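Local coordinates for protein Cas13d (uncultured Ruminococcus sp, PDB 6IV9) that binds a CRISPR RNA as the effector Cas13d and, through two HEPN domains, matures that RNA and cleaves target RNA, at residues N79-E84 against I528-K533; M60-V65 against Y71-G76. The protein carries 2 engineered substitutions. All blocks are in the same frame, centred on the assembly; numbering follows the deposited sequence.

Overall arrangement
Interaction 2 pairs the first two strands of a four-stranded antiparallel sheet, and interaction 1 sets the start of the third strand against helix 511-535. Their centres lie about 9 Å apart. The second and third strands are neighbours, so the contacts meet directly: Glu84 N is 2.8 Å from Ile72 O, and Glu84 OE2 is 2.7 Å from Ser74 OG, both probable hydrogen bonds. Leu83 CD2 also packs on Thr73 CG2. The bound RNA joins the two contacts as well. Adenosine A29 of chain B meets Asn79 of interaction 1 and Lys61 of interaction 2, while uridine U23 of chain B reaches Phe531 and Lys61.

Interaction 1. Residues N79-E84 against I528-K533; sequences NSAVLE and IKEFLK. With nucleotides of chain B.
Glu530 reaches from its helix to the backbone at the start of strand 81-88. Ala81 N donates to Glu530 OE2 at 3.0 Å, with an N-H...O angle of 156°. The donor sits above the carboxylate, 56° out of its plane. Glu530 CG lies 3.4 Å from Asn79 O; the bend at chi2 (54°) then turns the carboxylate along the Ser80 backbone. Glu530 OE1 accepts from Lys529 NZ at 2.7 Å through its anti lone pair, as part of a salt bridge. Two waters add to the grip. One donates to Glu530 OE1 and also meets Ser80 OG; the other donates to Glu530 OE2 and weakly to Ala81 O, so it bridges the two segments. Without this carboxylate, as with an alanine here, Ala81 N would probably lose its acceptor and Lys529 one of its carboxylate partners. Asp526 is a second salt-bridge partner of Lys529. Next to this joint, Asn79 turns to the RNA. Asn79 OD1 accepts from N6 of A29 of chain B at 2.9 Å. On the helix, Phe531 CZ packs obliquely 3.6 Å from N3 of U23 of chain B. A carboxylate from a helix thus holds the backbone where a strand begins, in a protein-RNA interface where the loop leading into the strand and the helix both meet bases of the bound RNA.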
loop_
_atom_site.group_PDB
_atom_site.type_symbol
_atom_site.label_atom_id
_atom_site.label_comp_id
_atom_site.label_asym_id
_atom_site.label_seq_id
_atom_site.Cartn_x
_atom_site.Cartn_y
_atom_site.Cartn_z
ATOM N N ASN A 79 16.829 -9.193 -7.591
ATOM C CA ASN A 79 17.463 -7.866 -7.445
ATOM C C ASN A 79 18.986 -7.965 -7.318
ATOM O O ASN A 79 19.604 -6.961 -7.096
ATOM C CB ASN A 79 16.839 -7.038 -6.328
ATOM C CG ASN A 79 17.169 -5.581 -6.516
ATOM O OD1 ASN A 79 17.288 -5.120 -7.638
ATOM N ND2 ASN A 79 17.366 -4.869 -5.432
ATOM N N SER A 80 19.541 -9.153 -7.462
ATOM C CA SER A 80 21.005 -9.328 -7.360
ATOM C C SER A 80 21.732 -8.640 -8.512
ATOM O O SER A 80 21.251 -8.688 -9.617
ATOM C CB SER A 80 21.353 -10.754 -7.307
ATOM O OG SER A 80 20.699 -11.338 -6.217
ATOM N N ALA A 81 22.899 -8.095 -8.198
ATOM C CA ALA A 81 23.775 -7.399 -9.157
ATOM C C ALA A 81 24.997 -8.268 -9.450
ATOM O O ALA A 81 25.519 -8.852 -8.538
ATOM C CB ALA A 81 24.209 -6.082 -8.590
ATOM N N VAL A 82 25.367 -8.380 -10.715
ATOM C CA VAL A 82 26.605 -9.105 -11.088
ATOM C C VAL A 82 27.607 -8.019 -11.469
ATOM O O VAL A 82 27.349 -7.318 -12.423
ATOM C CB VAL A 82 26.361 -10.053 -12.272
ATOM C CG1 VAL A 82 27.654 -10.629 -12.805
ATOM C CG2 VAL A 82 25.388 -11.153 -11.928
ATOM N N LEU A 83 28.673 -7.860 -10.697
ATOM C CA LEU A 83 29.671 -6.842 -11.089
ATOM C C LEU A 83 30.324 -7.354 -12.368
ATOM O O LEU A 83 30.821 -8.466 -12.370
ATOM C CB LEU A 83 30.695 -6.666 -9.972
ATOM C CG LEU A 83 30.359 -5.573 -8.972
ATOM C CD1 LEU A 83 31.200 -5.705 -7.719
ATOM C CD2 LEU A 83 30.542 -4.221 -9.609
ATOM N N GLU A 84 30.295 -6.555 -13.416
ATOM C CA GLU A 84 30.833 -7.032 -14.701
ATOM C C GLU A 84 32.169 -6.370 -15.009
ATOM O O GLU A 84 33.109 -7.073 -15.326
ATOM C CB GLU A 84 29.851 -6.690 -15.815
ATOM C CG GLU A 84 28.570 -7.499 -15.772
ATOM C CD GLU A 84 28.634 -8.849 -16.462
ATOM O OE1 GLU A 84 29.706 -9.233 -16.871
ATOM O OE2 GLU A 84 27.610 -9.486 -16.580
ATOM N N ILE A 528 18.518 -1.583 -0.725
ATOM C CA ILE A 528 19.518 -1.136 0.276
ATOM C C ILE A 528 20.503 -2.276 0.521
ATOM O O ILE A 528 21.674 -2.028 0.536
ATOM C CB ILE A 528 18.816 -0.687 1.568
ATOM C CG1 ILE A 528 17.966 0.566 1.347
ATOM C CG2 ILE A 528 19.825 -0.511 2.682
ATOM C CD1 ILE A 528 16.940 0.821 2.401
ATOM N N LYS A 529 20.012 -3.495 0.657
ATOM C CA LYS A 529 20.935 -4.630 0.895
ATOM C C LYS A 529 21.896 -4.775 -0.296
ATOM O O LYS A 529 23.052 -5.028 -0.067
ATOM C CB LYS A 529 20.162 -5.892 1.275
ATOM C CG LYS A 529 19.557 -6.678 0.143
ATOM C CD LYS A 529 20.228 -7.997 -0.071
ATOM C CE LYS A 529 19.597 -8.795 -1.181
ATOM N NZ LYS A 529 19.473 -8.014 -2.430
ATOM N N GLU A 530 21.396 -4.611 -1.513
ATOM C CA GLU A 530 22.247 -4.723 -2.723
ATOM C C GLU A 530 23.284 -3.597 -2.780
ATOM O O GLU A 530 24.393 -3.876 -3.113
ATOM C CB GLU A 530 21.390 -4.818 -3.979
ATOM C CG GLU A 530 22.003 -5.672 -5.062
ATOM C CD GLU A 530 22.409 -7.086 -4.671
ATOM O OE1 GLU A 530 21.775 -7.672 -3.804
ATOM O OE2 GLU A 530 23.352 -7.583 -5.260
ATOM N N PHE A 531 22.904 -2.365 -2.470
ATOM C CA PHE A 531 23.880 -1.252 -2.491
ATOM C C PHE A 531 24.984 -1.496 -1.456
ATOM O O PHE A 531 26.126 -1.243 -1.763
ATOM C CB PHE A 531 23.189 0.102 -2.332
ATOM C CG PHE A 531 22.560 0.601 -3.600
ATOM C CD1 PHE A 531 23.323 0.829 -4.728
ATOM C CD2 PHE A 531 21.200 0.790 -3.685
ATOM C CE1 PHE A 531 22.741 1.255 -5.905
ATOM C CE2 PHE A 531 20.621 1.229 -4.859
ATOM C CZ PHE A 531 21.392 1.462 -5.965
ATOM N N LEU A 532 24.633 -1.968 -0.264
ATOM C CA LEU A 532 25.669 -2.234 0.767
ATOM C C LEU A 532 26.603 -3.325 0.246
ATOM O O LEU A 532 27.772 -3.185 0.352
ATOM C CB LEU A 532 24.993 -2.686 2.058
ATOM C CG LEU A 532 24.315 -1.592 2.866
ATOM C CD1 LEU A 532 23.552 -2.177 4.029
ATOM C CD2 LEU A 532 25.317 -0.572 3.353
ATOM N N LYS A 533 26.044 -4.380 -0.314
ATOM C CA LYS A 533 26.854 -5.496 -0.847
ATOM C C LYS A 533 27.813 -4.993 -1.930
ATOM O O LYS A 533 28.938 -5.412 -1.932
ATOM C CB LYS A 533 25.928 -6.593 -1.360
ATOM C CG LYS A 533 26.654 -7.745 -2.013
ATOM C CD LYS A 533 25.765 -8.888 -2.388
ATOM C CE LYS A 533 24.781 -9.238 -1.304
ATOM N NZ LYS A 533 24.498 -10.691 -1.303
ATOM P P U B 23 19.094 3.937 -13.342
ATOM O OP1 U B 23 20.397 3.377 -12.944
ATOM O OP2 U B 23 18.112 3.142 -14.048
ATOM O "O5'" U B 23 18.429 4.430 -11.972
ATOM C "C5'" U B 23 17.013 4.694 -11.837
ATOM C "C4'" U B 23 16.636 4.555 -10.362
ATOM O "O4'" U B 23 16.756 3.149 -10.029
ATOM C "C3'" U B 23 17.599 5.275 -9.403
ATOM O "O3'" U B 23 16.880 5.856 -8.338
ATOM C "C2'" U B 23 18.482 4.169 -8.881
ATOM O "O2'" U B 23 19.127 4.459 -7.640
ATOM C "C1'" U B 23 17.513 2.984 -8.846
ATOM N N1 U B 23 18.246 1.713 -8.927
ATOM C C2 U B 23 18.231 0.868 -7.831
ATOM O O2 U B 23 17.620 1.115 -6.824
ATOM N N3 U B 23 19.005 -0.258 -7.957
ATOM C C4 U B 23 19.779 -0.613 -9.011
ATOM O O4 U B 23 20.438 -1.650 -8.953
ATOM C C5 U B 23 19.728 0.292 -10.120
ATOM C C6 U B 23 18.973 1.389 -10.042
ATOM P P A B 29 11.799 3.475 -10.140
ATOM O OP1 A B 29 11.512 2.508 -9.140
ATOM O OP2 A B 29 12.858 4.500 -9.972
ATOM O "O5'" A B 29 12.079 2.607 -11.447
ATOM C "C5'" A B 29 12.257 3.254 -12.710
ATOM C "C4'" A B 29 13.288 2.483 -13.496
ATOM O "O4'" A B 29 14.528 2.516 -12.745
ATOM C "C3'" A B 29 13.003 0.997 -13.646
ATOM O "O3'" A B 29 12.004 0.748 -14.642
ATOM C "C2'" A B 29 14.403 0.483 -13.974
ATOM O "O2'" A B 29 14.756 0.763 -15.326
ATOM C "C1'" A B 29 15.252 1.333 -13.008
ATOM N N9 A B 29 15.456 0.670 -11.757
ATOM C C8 A B 29 14.748 0.790 -10.585
ATOM N N7 A B 29 15.087 -0.088 -9.683
ATOM C C5 A B 29 16.060 -0.853 -10.304
ATOM C C6 A B 29 16.780 -1.980 -9.894
ATOM N N6 A B 29 16.668 -2.529 -8.686
ATOM N N1 A B 29 17.665 -2.516 -10.768
ATOM C C2 A B 29 17.793 -1.952 -11.969
ATOM N N3 A B 29 17.152 -0.908 -12.477
ATOM C C4 A B 29 16.263 -0.423 -11.595
HETATM O O HOH W 1 22.195 -10.364 -3.758
HETATM O O HOH W 2 26.509 -7.555 -5.442
#

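Interaction 2. Residues M60-V65 against Y71-G76. With nucleotides of chain B.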
loop_
_atom_site.group_PDB
_atom_site.type_symbol
_atom_site.label_atom_id
_atom_site.label_comp_id
_atom_site.label_asym_id
_atom_site.label_seq_id
_atom_site.Cartn_x
_atom_site.Cartn_y
_atom_site.Cartn_z
ATOM N N MET A 60 22.152 -4.555 -18.798
ATOM C CA MET A 60 22.952 -3.617 -17.973
ATOM C C MET A 60 22.066 -3.049 -16.864
ATOM O O MET A 60 21.154 -2.332 -17.174
ATOM C CB MET A 60 23.513 -2.457 -18.789
ATOM C CG MET A 60 24.396 -1.559 -17.966
ATOM S SD MET A 60 25.273 -0.356 -18.952
ATOM C CE MET A 60 26.499 -1.390 -19.738
ATOM N N LYS A 61 22.309 -3.491 -15.639
ATOM C CA LYS A 61 21.551 -3.063 -14.441
ATOM C C LYS A 61 21.907 -1.650 -13.982
ATOM O O LYS A 61 21.011 -0.894 -13.724
ATOM C CB LYS A 61 21.868 -4.011 -13.294
ATOM C CG LYS A 61 21.097 -3.793 -12.009
ATOM C CD LYS A 61 21.368 -4.901 -11.039
ATOM C CE LYS A 61 20.802 -4.651 -9.668
ATOM N NZ LYS A 61 19.338 -4.766 -9.685
ATOM N N SER A 62 23.194 -1.366 -13.852
ATOM C CA SER A 62 23.567 -0.025 -13.373
ATOM C C SER A 62 25.012 0.328 -13.726
ATOM O O SER A 62 25.801 -0.558 -13.918
ATOM C CB SER A 62 23.327 -0.005 -11.898
ATOM O OG SER A 62 24.199 0.852 -11.238
ATOM N N ILE A 63 25.279 1.615 -13.862
ATOM C CA ILE A 63 26.679 2.094 -13.975
ATOM C C ILE A 63 26.931 2.934 -12.723
ATOM O O ILE A 63 26.410 4.013 -12.636
ATOM C CB ILE A 63 26.921 2.909 -15.249
ATOM C CG1 ILE A 63 26.509 2.137 -16.498
ATOM C CG2 ILE A 63 28.371 3.337 -15.301
ATOM C CD1 ILE A 63 26.745 2.886 -17.766
ATOM N N LEU A 64 27.684 2.398 -11.783
ATOM C CA LEU A 64 28.013 3.120 -10.539
ATOM C C LEU A 64 29.219 4.005 -10.820
ATOM O O LEU A 64 30.113 3.555 -11.498
ATOM C CB LEU A 64 28.267 2.106 -9.429
ATOM C CG LEU A 64 27.072 1.198 -9.165
ATOM C CD1 LEU A 64 27.433 0.073 -8.236
ATOM C CD2 LEU A 64 25.899 1.987 -8.623
ATOM N N VAL A 65 29.187 5.228 -10.315
ATOM C CA VAL A 65 30.280 6.181 -10.614
ATOM C C VAL A 65 30.976 6.622 -9.336
ATOM O O VAL A 65 30.321 6.940 -8.370
ATOM C CB VAL A 65 29.803 7.402 -11.421
ATOM C CG1 VAL A 65 30.955 8.306 -11.787
ATOM C CG2 VAL A 65 29.008 7.035 -12.658
ATOM N N TYR A 71 31.684 1.384 -12.320
ATOM C CA TYR A 71 31.467 -0.064 -12.151
ATOM C C TYR A 71 30.162 -0.393 -12.857
ATOM O O TYR A 71 29.163 0.172 -12.505
ATOM C CB TYR A 71 31.440 -0.441 -10.674
ATOM C CG TYR A 71 32.681 -0.012 -9.948
ATOM C CD1 TYR A 71 32.781 1.244 -9.395
ATOM C CD2 TYR A 71 33.765 -0.852 -9.861
ATOM C CE1 TYR A 71 33.927 1.647 -8.745
ATOM C CE2 TYR A 71 34.922 -0.467 -9.217
ATOM C CZ TYR A 71 35.003 0.789 -8.662
ATOM O OH TYR A 71 36.144 1.167 -8.035
ATOM N N ILE A 72 30.227 -1.313 -13.795
ATOM C CA ILE A 72 29.054 -1.731 -14.595
ATOM C C ILE A 72 28.520 -3.038 -14.020
ATOM O O ILE A 72 29.289 -3.949 -13.839
ATOM C CB ILE A 72 29.486 -1.883 -16.058
ATOM C CG1 ILE A 72 29.964 -0.542 -16.610
ATOM C CG2 ILE A 72 28.382 -2.490 -16.886
ATOM C CD1 ILE A 72 30.265 -0.542 -18.065
ATOM N N THR A 73 27.225 -3.093 -13.748
ATOM C CA THR A 73 26.636 -4.333 -13.215
ATOM C C THR A 73 25.574 -4.844 -14.185
ATOM O O THR A 73 25.054 -4.077 -14.958
ATOM C CB THR A 73 26.001 -4.143 -11.834
ATOM O OG1 THR A 73 24.872 -3.293 -11.973
ATOM C CG2 THR A 73 26.951 -3.602 -10.792
ATOM N N SER A 74 25.327 -6.137 -14.132
ATOM C CA SER A 74 24.285 -6.789 -14.952
ATOM C C SER A 74 23.271 -7.435 -14.010
ATOM O O SER A 74 23.511 -7.509 -12.829
ATOM C CB SER A 74 24.844 -7.772 -15.940
ATOM O OG SER A 74 25.348 -8.917 -15.302
ATOM N N PHE A 75 22.147 -7.851 -14.551
ATOM C CA PHE A 75 21.126 -8.439 -13.671
ATOM C C PHE A 75 21.434 -9.894 -13.355
ATOM O O PHE A 75 21.619 -10.697 -14.234
ATOM C CB PHE A 75 19.753 -8.388 -14.332
ATOM C CG PHE A 75 19.234 -7.000 -14.564
ATOM C CD1 PHE A 75 18.574 -6.316 -13.568
ATOM C CD2 PHE A 75 19.388 -6.393 -15.791
ATOM C CE1 PHE A 75 18.085 -5.045 -13.794
ATOM C CE2 PHE A 75 18.894 -5.123 -16.016
ATOM C CZ PHE A 75 18.251 -4.452 -15.012
ATOM N N GLY A 76 21.444 -10.176 -12.068
ATOM C CA GLY A 76 21.482 -11.542 -11.543
ATOM C C GLY A 76 20.052 -11.982 -11.262
ATOM O O GLY A 76 19.136 -11.408 -11.827
ATOM P P C B 30 11.161 -0.592 -14.647
ATOM O OP1 C B 30 10.142 -0.389 -15.643
ATOM O OP2 C B 30 10.829 -0.990 -13.268
ATOM O "O5'" C B 30 12.163 -1.743 -15.087
ATOM C "C5'" C B 30 12.616 -1.839 -16.443
ATOM C "C4'" C B 30 13.208 -3.205 -16.679
ATOM O "O4'" C B 30 14.381 -3.412 -15.852
ATOM C "C3'" C B 30 12.367 -4.427 -16.385
ATOM O "O3'" C B 30 11.373 -4.611 -17.376
ATOM C "C2'" C B 30 13.443 -5.518 -16.423
ATOM O "O2'" C B 30 13.782 -5.910 -17.748
ATOM C "C1'" C B 30 14.604 -4.798 -15.737
ATOM N N1 C B 30 14.751 -5.140 -14.318
ATOM C C2 C B 30 15.243 -6.408 -14.055
ATOM O O2 C B 30 15.529 -7.140 -15.016
ATOM N N3 C B 30 15.395 -6.804 -12.772
ATOM C C4 C B 30 15.150 -5.951 -11.776
ATOM N N4 C B 30 15.424 -6.352 -10.546
ATOM C C5 C B 30 14.686 -4.622 -12.019
ATOM C C6 C B 30 14.574 -4.241 -13.303
ATOM P P A B 29 11.799 3.475 -10.140
ATOM O OP1 A B 29 11.512 2.508 -9.140
ATOM O OP2 A B 29 12.858 4.500 -9.972
ATOM O "O5'" A B 29 12.079 2.607 -11.447
ATOM C "C5'" A B 29 12.257 3.254 -12.710
ATOM C "C4'" A B 29 13.288 2.483 -13.496
ATOM O "O4'" A B 29 14.528 2.516 -12.745
ATOM C "C3'" A B 29 13.003 0.997 -13.646
ATOM O "O3'" A B 29 12.004 0.748 -14.642
ATOM C "C2'" A B 29 14.403 0.483 -13.974
ATOM O "O2'" A B 29 14.756 0.763 -15.326
ATOM C "C1'" A B 29 15.252 1.333 -13.008
ATOM N N9 A B 29 15.456 0.670 -11.757
ATOM C C8 A B 29 14.748 0.790 -10.585
ATOM N N7 A B 29 15.087 -0.088 -9.683
ATOM C C5 A B 29 16.060 -0.853 -10.304
ATOM C C6 A B 29 16.780 -1.980 -9.894
ATOM N N6 A B 29 16.668 -2.529 -8.686
ATOM N N1 A B 29 17.665 -2.516 -10.768
ATOM C C2 A B 29 17.793 -1.952 -11.969
ATOM N N3 A B 29 17.152 -0.908 -12.477
ATOM C C4 A B 29 16.263 -0.423 -11.595
ATOM P P U B 23 19.094 3.937 -13.342
ATOM O OP1 U B 23 20.397 3.377 -12.944
ATOM O OP2 U B 23 18.112 3.142 -14.048
ATOM O "O5'" U B 23 18.429 4.430 -11.972
ATOM C "C5'" U B 23 17.013 4.694 -11.837
ATOM C "C4'" U B 23 16.636 4.555 -10.362
ATOM O "O4'" U B 23 16.756 3.149 -10.029
ATOM C "C3'" U B 23 17.599 5.275 -9.403
ATOM O "O3'" U B 23 16.880 5.856 -8.338
ATOM C "C2'" U B 23 18.482 4.169 -8.881
ATOM O "O2'" U B 23 19.127 4.459 -7.640
ATOM C "C1'" U B 23 17.513 2.984 -8.846
ATOM N N1 U B 23 18.246 1.713 -8.927
ATOM C C2 U B 23 18.231 0.868 -7.831
ATOM O O2 U B 23 17.620 1.115 -6.824
ATOM N N3 U B 23 19.005 -0.258 -7.957
ATOM C C4 U B 23 19.779 -0.613 -9.011
ATOM O O4 U B 23 20.438 -1.650 -8.953
ATOM C C5 U B 23 19.728 0.292 -10.120
ATOM C C6 U B 23 18.973 1.389 -10.042
#
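Met60 CE rests 3.6 Å from Ile72 CG2, the closest apolar approach between the side chains of the two strands. The Met60 chain runs extended to SD and then bends at chi3 (-73°), which brings the methyl group back toward the neighbouring strand. Ile63 lies beside Ile72 on the same face, with a looser CG1 contact. Leu64 and Tyr71 pair on the other face through their CB atoms. Phe117 and Ile115 of strand 114-119 pack on Met60 and Ile63, respectively. The strands form an antiparallel beta hairpin. Leu64 and Tyr71 are a hydrogen-bonded pair: Leu64 N to Tyr71 O and Tyr71 N to Leu64 O are both 2.8 Å. Ile63 and Ile72 are a non-hydrogen-bonded pair. A classic beta bulge then breaks the register, because Lys61 and Ser62 both face Thr73. Lys61 N donates to Thr73 O at 2.9 Å, Ser62 N gives the same oxygen a weak bond, and Thr73 N returns a bond to Ser62 O. At the bulge, Lys61 CB sits over the face of Phe75 in a CH-pi contact, 3.9 Å from the ring centroid. The opposite face of Phe75 takes the base of C30 of chain B, whose C2 is 3.2 Å from Phe75 CE1. With CG anti to N (chi1 -175°), Lys61 runs past the ring and bends only at chi4. Lys61 NZ donates to N1 of A29 of chain B at 3.0 Å and also to Asn79 OD1. Lys61 CE lies 3.1 Å from O4 of U23 of chain B.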